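Local coordinates for protein N-(5'-phosphoribosyl)anthranilate isomerase (Jonesia denitrificans, PDB 4WUI) that probably catalyses the isomerisation of N-(5-phospho-beta-D-ribosyl)anthranilate to 1-(2-carboxyphenylamino)-1-deoxy-D-ribulose 5-phosphate, the third step from chorismate to tryptophan, at residues A[195-198]-A[199-203]; A[181-184]-A[185-189]. All blocks are in the same frame, centred on the assembly; numbering follows the deposited sequence. Where two conformers were deposited one is given.

How the contacts relate
Both contacts belong to the last beta-alpha unit of an eight-stranded TIM barrel, and they come in series along the chain. Contact 2 (181-184 with 185-189) is a hairpin-like turn in the connection between strand 174-177 and helix 190-204; its last residue, Asp-189, is the N-cap of that helix. Contact 1 (195-198 with 199-203) runs from the middle to near the C-terminal end of that helix. The centres are about 18 Å apart, yet the two meet where CB of Phe-196 packs 3.8 Å from CG1 of Val-181. The closing helix is thus tied to the turn before it both through the chain and through this apolar contact.

Contact 1 of 2, residues A[195-198]-A[199-203]; sequences AFVQ and AARGV
One face of the Arg-201 guanidinium is covered by Val-197, whose CG1 lies 3.4 Å from NH1 and 3.7 Å from CZ, while NH1 bonds to O of Ala-23 and NH2 to O of His-24. The two side chains run side by side, one helical turn apart. CG1 of Val-197 is anti to its own nitrogen (chi1 173°), which sets this methyl beside the arginine, and Arg-201 stays extended from CG to NE. The aliphatic root of the arginine rests on the turn below, CB lying 3.4 Å from O of Val-197. That oxygen also accepts the N-H of Arg-201, N to O 2.9 Å, in a nearly straight bond (167°). Matching i to i+4 bonds join Ala-199 to Ala-195 and Ala-200 to Phe-196, while N of Gly-202 reaches O of Gln-198 at 3.0 Å with a more bent angle, 134°. The Phe-196 ring packs on Val-175 and Val-177 of strand 174-177. A leucine in place of Arg-201 would probably leave the carbonyls of Ala-23 and His-24 without these donors and weaken the hold of the helix on the loop after helix 14-22. The guanidinium therefore serves two chemistries: its face meets a methyl, and its N-H groups satisfy carbonyls of that loop.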
loop_
_atom_site.group_PDB
_atom_site.type_symbol
_atom_site.label_atom_id
_atom_site.label_comp_id
_atom_site.label_asym_id
_atom_site.label_seq_id
_atom_site.Cartn_x
_atom_site.Cartn_y
_atom_site.Cartn_z
ATOM N N ALA A 195 0.384 -16.985 -0.611
ATOM C CA ALA A 195 -0.863 -17.314 -1.323
ATOM C C ALA A 195 -1.381 -16.101 -2.099
ATOM O O ALA A 195 -1.866 -16.232 -3.230
ATOM C CB ALA A 195 -1.909 -17.795 -0.346
ATOM N N PHE A 196 -1.320 -14.928 -1.484
ATOM C CA PHE A 196 -1.772 -13.709 -2.123
ATOM C C PHE A 196 -1.011 -13.460 -3.412
ATOM O O PHE A 196 -1.598 -13.163 -4.460
ATOM C CB PHE A 196 -1.586 -12.522 -1.171
ATOM C CG PHE A 196 -2.128 -11.235 -1.706
ATOM C CD1 PHE A 196 -3.463 -10.911 -1.520
ATOM C CD2 PHE A 196 -1.348 -10.371 -2.455
ATOM C CE1 PHE A 196 -3.983 -9.739 -2.015
ATOM C CE2 PHE A 196 -1.885 -9.189 -2.952
ATOM C CZ PHE A 196 -3.201 -8.887 -2.729
ATOM N N VAL A 197 0.313 -13.550 -3.343
ATOM C CA VAL A 197 1.138 -13.289 -4.495
ATOM C C VAL A 197 0.876 -14.340 -5.586
ATOM O O VAL A 197 0.807 -14.016 -6.776
ATOM C CB VAL A 197 2.601 -13.162 -4.100
ATOM C CG1 VAL A 197 3.478 -13.055 -5.318
ATOM C CG2 VAL A 197 2.798 -11.961 -3.166
ATOM N N GLN A 198 0.750 -15.609 -5.190
ATOM C CA GLN A 198 0.461 -16.654 -6.159
ATOM C C GLN A 198 -0.848 -16.363 -6.882
ATOM O O GLN A 198 -0.936 -16.455 -8.104
ATOM C CB GLN A 198 0.388 -18.007 -5.479
ATOM C CG GLN A 198 0.071 -19.129 -6.445
ATOM C CD GLN A 198 0.098 -20.466 -5.760
ATOM O OE1 GLN A 198 1.104 -20.834 -5.159
ATOM N NE2 GLN A 198 -0.988 -21.208 -5.847
ATOM N N ALA A 199 -1.883 -16.034 -6.146
ATOM C CA ALA A 199 -3.183 -15.749 -6.731
ATOM C C ALA A 199 -3.110 -14.543 -7.671
ATOM O O ALA A 199 -3.677 -14.554 -8.779
ATOM C CB ALA A 199 -4.225 -15.510 -5.646
ATOM N N ALA A 200 -2.417 -13.493 -7.238
ATOM C CA ALA A 200 -2.349 -12.244 -7.995
ATOM C C ALA A 200 -1.555 -12.454 -9.299
ATOM O O ALA A 200 -1.961 -11.986 -10.362
ATOM C CB ALA A 200 -1.724 -11.164 -7.155
ATOM N N ARG A 201 -0.404 -13.114 -9.220
ATOM C CA ARG A 201 0.444 -13.309 -10.389
ATOM C C ARG A 201 -0.093 -14.357 -11.326
ATOM O O ARG A 201 0.252 -14.380 -12.513
ATOM C CB ARG A 201 1.844 -13.687 -9.977
ATOM C CG ARG A 201 2.526 -12.506 -9.453
ATOM C CD ARG A 201 4.018 -12.712 -9.379
ATOM N NE ARG A 201 4.593 -11.474 -8.904
ATOM C CZ ARG A 201 5.507 -11.374 -7.953
ATOM N NH1 ARG A 201 6.074 -12.446 -7.364
ATOM N NH2 ARG A 201 5.884 -10.159 -7.611
ATOM N N GLY A 202 -0.942 -15.226 -10.818
ATOM C CA GLY A 202 -1.504 -16.269 -11.632
ATOM C C GLY A 202 -2.481 -15.735 -12.633
ATOM O O GLY A 202 -2.817 -16.452 -13.558
ATOM N N VAL A 203 -2.928 -14.488 -12.480
ATOM C CA VAL A 203 -3.842 -13.891 -13.447
ATOM C C VAL A 203 -3.100 -13.695 -14.752
ATOM O O VAL A 203 -3.558 -14.159 -15.786
ATOM C CB VAL A 203 -4.455 -12.564 -12.936
ATOM C CG1 VAL A 203 -5.341 -11.932 -14.027
ATOM C CG2 VAL A 203 -5.232 -12.790 -11.650
#

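Contact 2 of 2, residues A[181-184]-A[185-189]; sequences VESA and PGVKD
Glu-182 and Lys-188 form a salt bridge across the hairpin, with NZ of Lys-188 2.8 Å from OE2 of Glu-182. The ammonium comes to the anti side of that oxygen, 34° out of the carboxylate plane. N of Gly-186 bonds to the same OE2 at 3.0 Å from the opposite face, well above the plane, so one oxygen is gripped by two donors. Glu-182 is extended beyond CG, which carries its carboxylate as far as the turn; the lysine chain, bent at chi2 (65°), brings NZ to OE2. OE1 makes a second salt bridge, to Arg-38, while NZ is also hydrogen-bonded to the carbonyls of Cys-9 and Gly-10 and to OG of Ser-178, four acceptors for its three N-H groups, so at least one N-H must be shared. In the given conformer OD1 of Asp-189, the N-cap residue, makes a weak hydrogen bond to N of Ala-191.

Backbone bonds set the frame. N of Val-187 meets O of Ala-184 at 2.8 Å, closing a type II turn in which Gly-186 has positive phi. N of Ser-183 donates to O of Val-187 (3.0 Å), and N of Asp-189 meets O of Val-181 at 2.9 Å. A beta bulge shifts the register by one between Glu-182 and Ala-184.

Apolar contacts are fewer. CB of Ala-184 lies 4.1 Å from CG2 of Val-187 on a shared face of the hairpin. The side chains of Val-181 and Lys-188 cross obliquely, CG2 of the valine 4.1 Å from CG of the lysine.

The buried lysine is thus met by one carboxylate oxygen and several neutral acceptors, an environment likely to favour its protonated form, while Arg-38 and Lys-188 would together stabilise a negative Glu-182; through the Lys-188 bonds to Cys-9 and Gly-10 the turn is tied to the loop after strand 5-8.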
loop_
_atom_site.group_PDB
_atom_site.type_symbol
_atom_site.label_atom_id
_atom_site.label_comp_id
_atom_site.label_asym_id
_atom_site.label_seq_id
_atom_site.Cartn_x
_atom_site.Cartn_y
_atom_site.Cartn_z
ATOM N N VAL A 181 -3.724 -10.405 4.668
ATOM C CA VAL A 181 -2.594 -11.318 4.827
ATOM C C VAL A 181 -2.107 -11.398 6.274
ATOM O O VAL A 181 -0.976 -11.777 6.530
ATOM C CB VAL A 181 -1.430 -11.032 3.840
ATOM C CG1 VAL A 181 -1.888 -11.306 2.408
ATOM C CG2 VAL A 181 -0.877 -9.622 3.965
ATOM N N GLU A 182 -2.988 -11.067 7.210
ATOM C CA GLU A 182 -2.700 -11.124 8.637
ATOM C C GLU A 182 -3.295 -12.349 9.286
ATOM O O GLU A 182 -4.378 -12.781 8.952
ATOM C CB GLU A 182 -3.282 -9.906 9.350
ATOM C CG GLU A 182 -2.467 -8.674 9.082
ATOM C CD GLU A 182 -2.942 -7.414 9.767
ATOM O OE1 GLU A 182 -4.117 -7.344 10.177
ATOM O OE2 GLU A 182 -2.115 -6.476 9.921
ATOM N N SER A 183 -2.593 -12.863 10.289
ATOM C CA SER A 183 -3.167 -13.802 11.238
ATOM C C SER A 183 -3.787 -13.083 12.443
ATOM O O SER A 183 -4.638 -13.640 13.126
ATOM C CB SER A 183 -2.103 -14.788 11.723
ATOM O OG SER A 183 -0.986 -14.129 12.272
ATOM N N ALA A 184 -3.349 -11.862 12.709
ATOM C CA ALA A 184 -3.894 -11.005 13.757
ATOM C C ALA A 184 -3.455 -9.595 13.376
ATOM O O ALA A 184 -2.535 -9.429 12.595
ATOM C CB ALA A 184 -3.319 -11.408 15.129
ATOM N N PRO A 185 -4.084 -8.547 13.934
ATOM C CA PRO A 185 -3.677 -7.193 13.542
ATOM C C PRO A 185 -2.230 -6.947 13.881
ATOM O O PRO A 185 -1.788 -7.213 15.004
ATOM C CB PRO A 185 -4.619 -6.296 14.337
ATOM C CG PRO A 185 -5.834 -7.162 14.549
ATOM C CD PRO A 185 -5.292 -8.545 14.762
ATOM N N GLY A 186 -1.498 -6.485 12.882
ATOM C CA GLY A 186 -0.095 -6.249 13.017
ATOM C C GLY A 186 0.724 -7.501 12.980
ATOM O O GLY A 186 1.903 -7.398 13.302
ATOM N N VAL A 187 0.141 -8.668 12.647
ATOM C CA VAL A 187 0.930 -9.884 12.535
ATOM C C VAL A 187 0.723 -10.458 11.126
ATOM O O VAL A 187 -0.307 -11.075 10.831
ATOM C CB VAL A 187 0.564 -10.936 13.592
ATOM C CG1 VAL A 187 1.522 -12.103 13.506
ATOM C CG2 VAL A 187 0.578 -10.308 15.003
ATOM N N LYS A 188 1.694 -10.240 10.244
ATOM C CA LYS A 188 1.586 -10.761 8.880
ATOM C C LYS A 188 1.892 -12.252 8.892
ATOM O O LYS A 188 2.787 -12.726 9.599
ATOM C CB LYS A 188 2.471 -9.995 7.913
ATOM C CG LYS A 188 1.689 -9.004 7.073
ATOM C CD LYS A 188 1.080 -7.885 7.890
ATOM C CE LYS A 188 0.179 -7.004 7.050
ATOM N NZ LYS A 188 -0.373 -5.886 7.838
ATOM N N ASP A 189 1.143 -12.991 8.080
ATOM C CA ASP A 189 1.189 -14.445 8.018
ATOM C C ASP A 189 1.942 -14.852 6.749
ATOM O O ASP A 189 1.436 -14.622 5.653
ATOM C CB ASP A 189 -0.264 -14.947 7.971
ATOM C CG ASP A 189 -0.376 -16.465 7.969
ATOM O OD1 ASP A 189 0.570 -17.143 7.530
ATOM O OD2 ASP A 189 -1.414 -17.008 8.423
#